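Local coordinates for protein alpha-L-arabinosidase (Xanthomonas axonopodis pv. citri, PDB 6D25) that probably removes arabinofuranosyl side groups from arabinoxylans, including internally di-substituted ones, as a trimeric GH51 arabinofuranosidase, at residues Q166-S178 with E182-V194. Sequence-based numbering, arbitrary orientation.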
# COMPACT_ATOMS: atom_id res chain seq x y z
N GLN A 166 6.64 -4.35 13.96
CA GLN A 166 7.96 -4.53 14.63
C GLN A 166 8.08 -3.57 15.81
O GLN A 166 8.66 -3.90 16.81
CB GLN A 166 9.09 -4.37 13.62
CG GLN A 166 9.14 -5.55 12.64
CD GLN A 166 10.42 -5.64 11.87
OE1 GLN A 166 11.04 -4.62 11.62
NE2 GLN A 166 10.80 -6.86 11.49
N TRP A 167 7.54 -2.38 15.68
CA TRP A 167 7.64 -1.39 16.76
C TRP A 167 6.92 -1.90 18.02
O TRP A 167 7.45 -1.79 19.11
CB TRP A 167 7.04 -0.05 16.34
CG TRP A 167 7.45 1.12 17.17
CD1 TRP A 167 8.46 1.17 18.07
CD2 TRP A 167 6.89 2.44 17.12
NE1 TRP A 167 8.58 2.44 18.57
CE2 TRP A 167 7.65 3.24 18.00
CE3 TRP A 167 5.85 3.03 16.41
CZ2 TRP A 167 7.38 4.58 18.20
CZ3 TRP A 167 5.59 4.37 16.59
CH2 TRP A 167 6.37 5.13 17.45
N ALA A 168 5.71 -2.42 17.83
CA ALA A 168 4.94 -2.96 18.92
C ALA A 168 5.70 -4.12 19.60
O ALA A 168 5.72 -4.19 20.83
CB ALA A 168 3.60 -3.45 18.44
N GLU A 169 6.32 -4.99 18.81
CA GLU A 169 7.07 -6.10 19.37
C GLU A 169 8.28 -5.57 20.17
O GLU A 169 8.54 -6.01 21.31
CB GLU A 169 7.55 -7.09 18.29
CG GLU A 169 8.41 -8.25 18.82
CD GLU A 169 8.94 -9.20 17.76
OE1 GLU A 169 8.20 -9.37 16.74
OE2 GLU A 169 10.12 -9.78 17.91
N TYR A 170 9.02 -4.63 19.56
CA TYR A 170 10.18 -4.05 20.21
C TYR A 170 9.80 -3.54 21.61
O TYR A 170 10.52 -3.78 22.58
CB TYR A 170 10.70 -2.89 19.37
CG TYR A 170 11.93 -2.21 19.91
CD1 TYR A 170 11.82 -1.14 20.77
CD2 TYR A 170 13.19 -2.63 19.55
CE1 TYR A 170 12.94 -0.48 21.25
CE2 TYR A 170 14.33 -1.99 20.01
CZ TYR A 170 14.21 -0.90 20.86
OH TYR A 170 15.34 -0.26 21.31
N MET A 171 8.69 -2.84 21.69
CA MET A 171 8.32 -2.16 22.94
C MET A 171 7.71 -3.14 23.97
O MET A 171 7.87 -2.88 25.16
CB MET A 171 7.31 -1.04 22.68
CG MET A 171 7.98 0.20 22.07
SD MET A 171 6.85 1.62 21.94
CE MET A 171 5.79 1.10 20.60
N THR A 172 7.00 -4.18 23.52
CA THR A 172 6.12 -4.96 24.46
C THR A 172 6.51 -6.44 24.60
O THR A 172 6.00 -7.08 25.48
CB THR A 172 4.64 -4.91 24.01
OG1 THR A 172 4.45 -5.58 22.75
CG2 THR A 172 4.13 -3.49 23.92
N ALA A 173 7.38 -6.99 23.76
CA ALA A 173 7.65 -8.43 23.79
C ALA A 173 8.42 -8.81 25.06
O ALA A 173 9.46 -8.23 25.34
CB ALA A 173 8.39 -8.87 22.55
N PRO A 174 7.91 -9.82 25.80
CA PRO A 174 8.62 -10.35 26.95
C PRO A 174 9.58 -11.50 26.62
O PRO A 174 10.34 -11.92 27.48
CB PRO A 174 7.47 -10.86 27.86
CG PRO A 174 6.48 -11.40 26.87
CD PRO A 174 6.57 -10.43 25.70
N THR A 175 9.53 -12.01 25.40
CA THR A 175 10.36 -13.17 24.99
C THR A 175 11.80 -12.71 24.69
O THR A 175 12.12 -11.52 24.80
CB THR A 175 9.75 -13.80 23.72
OG1 THR A 175 9.58 -12.77 22.72
CG2 THR A 175 8.44 -14.49 24.03
N ARG A 176 12.60 -13.62 24.21
CA ARG A 176 13.99 -13.34 23.81
C ARG A 176 14.11 -13.29 22.28
O ARG A 176 15.11 -13.74 21.71
CB ARG A 176 14.93 -14.40 24.42
CG ARG A 176 14.72 -14.62 25.91
CD ARG A 176 15.32 -13.52 26.73
NE ARG A 176 15.12 -13.65 28.18
CZ ARG A 176 15.42 -12.68 29.02
NH1 ARG A 176 14.70 -12.50 30.12
NH2 ARG A 176 16.40 -11.84 28.72
N SER A 177 13.09 -12.72 21.62
CA SER A 177 13.18 -12.41 20.22
C SER A 177 14.27 -11.35 19.97
O SER A 177 14.66 -10.59 20.86
CB SER A 177 11.82 -11.94 19.74
OG SER A 177 11.58 -10.56 20.09
N SER A 178 14.74 -11.28 18.74
CA SER A 178 15.77 -10.33 18.36
C SER A 178 15.32 -8.89 18.64
O SER A 178 16.16 -8.09 19.07
CB SER A 178 16.17 -10.50 16.92
OG SER A 178 16.88 -11.72 16.80
N GLU A 182 17.02 -6.35 21.29
CA GLU A 182 17.50 -5.07 20.85
C GLU A 182 17.04 -3.98 21.84
O GLU A 182 17.85 -3.10 22.21
CB GLU A 182 17.04 -4.80 19.42
CG GLU A 182 17.68 -3.57 18.83
CD GLU A 182 17.29 -3.28 17.38
OE1 GLU A 182 16.63 -4.14 16.74
OE2 GLU A 182 17.74 -2.21 16.89
N ARG A 183 15.77 -4.02 22.26
CA ARG A 183 15.31 -3.16 23.33
C ARG A 183 16.20 -3.32 24.59
O ARG A 183 16.61 -2.32 25.22
CB ARG A 183 13.86 -3.46 23.67
CG ARG A 183 13.30 -2.60 24.79
CD ARG A 183 12.03 -3.14 25.43
NE ARG A 183 12.22 -4.44 26.07
CZ ARG A 183 11.51 -5.56 25.82
NH1 ARG A 183 10.65 -5.64 24.81
NH2 ARG A 183 11.69 -6.62 26.63
N ARG A 184 16.48 -4.56 24.97
CA ARG A 184 17.32 -4.83 26.13
C ARG A 184 18.73 -4.25 25.92
O ARG A 184 19.28 -3.65 26.85
CB ARG A 184 17.38 -6.32 26.46
CG ARG A 184 16.02 -6.96 26.72
CD ARG A 184 16.13 -8.37 27.31
NE ARG A 184 14.80 -8.85 27.67
CZ ARG A 184 13.98 -9.54 26.91
NH1 ARG A 184 14.41 -9.98 25.74
NH2 ARG A 184 12.73 -9.76 27.31
N ALA A 185 19.31 -4.42 24.74
CA ALA A 185 20.65 -3.91 24.41
C ALA A 185 20.66 -2.37 24.57
O ALA A 185 21.69 -1.79 24.97
CB ALA A 185 21.03 -4.29 22.99
N ASN A 186 19.53 -1.74 24.24
CA ASN A 186 19.40 -0.29 24.28
C ASN A 186 19.01 0.19 25.69
O ASN A 186 18.76 1.37 25.88
CB ASN A 186 18.40 0.17 23.22
CG ASN A 186 18.98 0.12 21.82
OD1 ASN A 186 20.20 0.20 21.67
ND2 ASN A 186 18.15 -0.08 20.81
N GLY A 187 18.98 -0.71 26.68
CA GLY A 187 18.92 -0.34 28.08
C GLY A 187 17.58 -0.59 28.75
O GLY A 187 17.44 -0.19 29.87
N ARG A 188 16.61 -1.23 28.11
CA ARG A 188 15.31 -1.50 28.74
C ARG A 188 15.05 -3.02 28.75
O ARG A 188 14.67 -3.64 27.75
CB ARG A 188 14.20 -0.77 27.98
CG ARG A 188 12.82 -1.07 28.50
CD ARG A 188 12.57 -0.51 29.89
NE ARG A 188 11.27 -1.00 30.37
CZ ARG A 188 10.53 -0.44 31.32
NH1 ARG A 188 10.91 0.68 31.89
NH2 ARG A 188 9.36 -0.97 31.63
N ASP A 189 15.22 -3.62 29.90
CA ASP A 189 15.11 -5.08 30.03
C ASP A 189 13.64 -5.51 29.91
O ASP A 189 13.31 -6.36 29.09
CB ASP A 189 15.77 -5.56 31.33
CG ASP A 189 15.65 -7.06 31.56
OD1 ASP A 189 15.77 -7.85 30.60
OD2 ASP A 189 15.43 -7.42 32.70
N ALA A 190 12.79 -4.96 30.76
CA ALA A 190 11.37 -5.38 30.77
C ALA A 190 10.63 -4.66 29.64
O ALA A 190 10.98 -3.57 29.25
CB ALA A 190 10.74 -5.05 32.12
N PRO A 191 9.58 -5.28 29.14
CA PRO A 191 8.68 -4.56 28.24
C PRO A 191 8.13 -3.28 28.89
O PRO A 191 8.03 -3.20 30.11
CB PRO A 191 7.48 -5.50 28.02
CG PRO A 191 7.96 -6.85 28.41
CD PRO A 191 9.07 -6.63 29.43
N TRP A 192 7.77 -2.31 28.07
CA TRP A 192 6.92 -1.22 28.50
C TRP A 192 5.46 -1.61 28.26
O TRP A 192 5.14 -2.50 27.48
CB TRP A 192 7.20 0.05 27.71
CG TRP A 192 8.54 0.70 27.87
CD1 TRP A 192 8.96 1.49 28.90
CD2 TRP A 192 9.60 0.71 26.90
NE1 TRP A 192 10.21 1.96 28.65
CE2 TRP A 192 10.62 1.53 27.41
CE3 TRP A 192 9.76 0.15 25.64
CZ2 TRP A 192 11.81 1.77 26.72
CZ3 TRP A 192 10.93 0.37 24.95
CH2 TRP A 192 11.94 1.18 25.48
N GLN A 193 4.56 -0.87 28.89
CA GLN A 193 3.15 -0.95 28.61
C GLN A 193 2.81 0.04 27.50
O GLN A 193 3.19 1.22 27.57
CB GLN A 193 2.34 -0.61 29.87
CG GLN A 193 2.65 -1.50 31.07
CD GLN A 193 2.27 -2.94 30.84
OE1 GLN A 193 1.12 -3.24 30.53
NE2 GLN A 193 3.24 -3.83 30.98
N VAL A 194 2.10 -0.47 26.49
CA VAL A 194 1.60 0.33 25.38
C VAL A 194 0.08 0.14 25.29
O VAL A 194 -0.43 -0.66 24.49
CB VAL A 194 2.30 -0.02 24.05
CG1 VAL A 194 1.78 0.87 22.93
CG2 VAL A 194 3.82 0.12 24.16
O HOH W 1 16.29 -10.20 30.83
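The ring of Y170 lies against the backbone and base of R183. R183 CB sits over the centre of one ring face, a CH-pi contact with CB 3.9 Å from the ring centroid. E182 CG lies at the ring edge, near its plane. CG of Y170 is anti to its backbone N (chi1 -178°), which carries the ring alongside helix 178-185 as far as N186. There N186 ND2 gives an almost straight hydrogen bond to Y170 OH (2.9 Å), which also bonds H137.

R183 fills the hollow left where helix 161-172 ends. Its chain bends at chi3 (62°) and turns the guanidinium against the backbone that leaves the helix. NH1 and NH2 both grip A173 O, and NH1 also reaches Y170 O (2.9 Å) from above the carbonyl plane. NE and NH2 hold R188 O and D189 O of its own segment. P191 N lies over one face of the group.

The next residue, R184, reaches the loop beyond, at T175. Its NH1 and NH2 share T175 O, with NH1 to O at 2.9 Å. R176 stacks flat on R184, guanidinium centres 4.0 Å apart. D189 OD1 makes a salt bridge to R184 NE, as a bond a weak one; this acid probably eases the pairing of like charges.

P191 wedges against the turn, with CB 3.3 Å from T172 O. W192 N bonds M171 O (3.0 Å). M171 CA lies at the indole edge, and M171 CG touches W192 CE3. V194 CG2 packs against both M171 CB and T172 CG2 (3.6 Å to the latter), next to I152 of barrel strand 149-154.

The contact thus folds the excursion between strands 149-154 and 196-199 of the parallel eight-stranded barrel back on itself. Two arginines satisfy carbonyls at and just beyond the end of helix 161-172, so arginine-to-carbonyl bonds join backbone bonding and apolar packing in holding the turn.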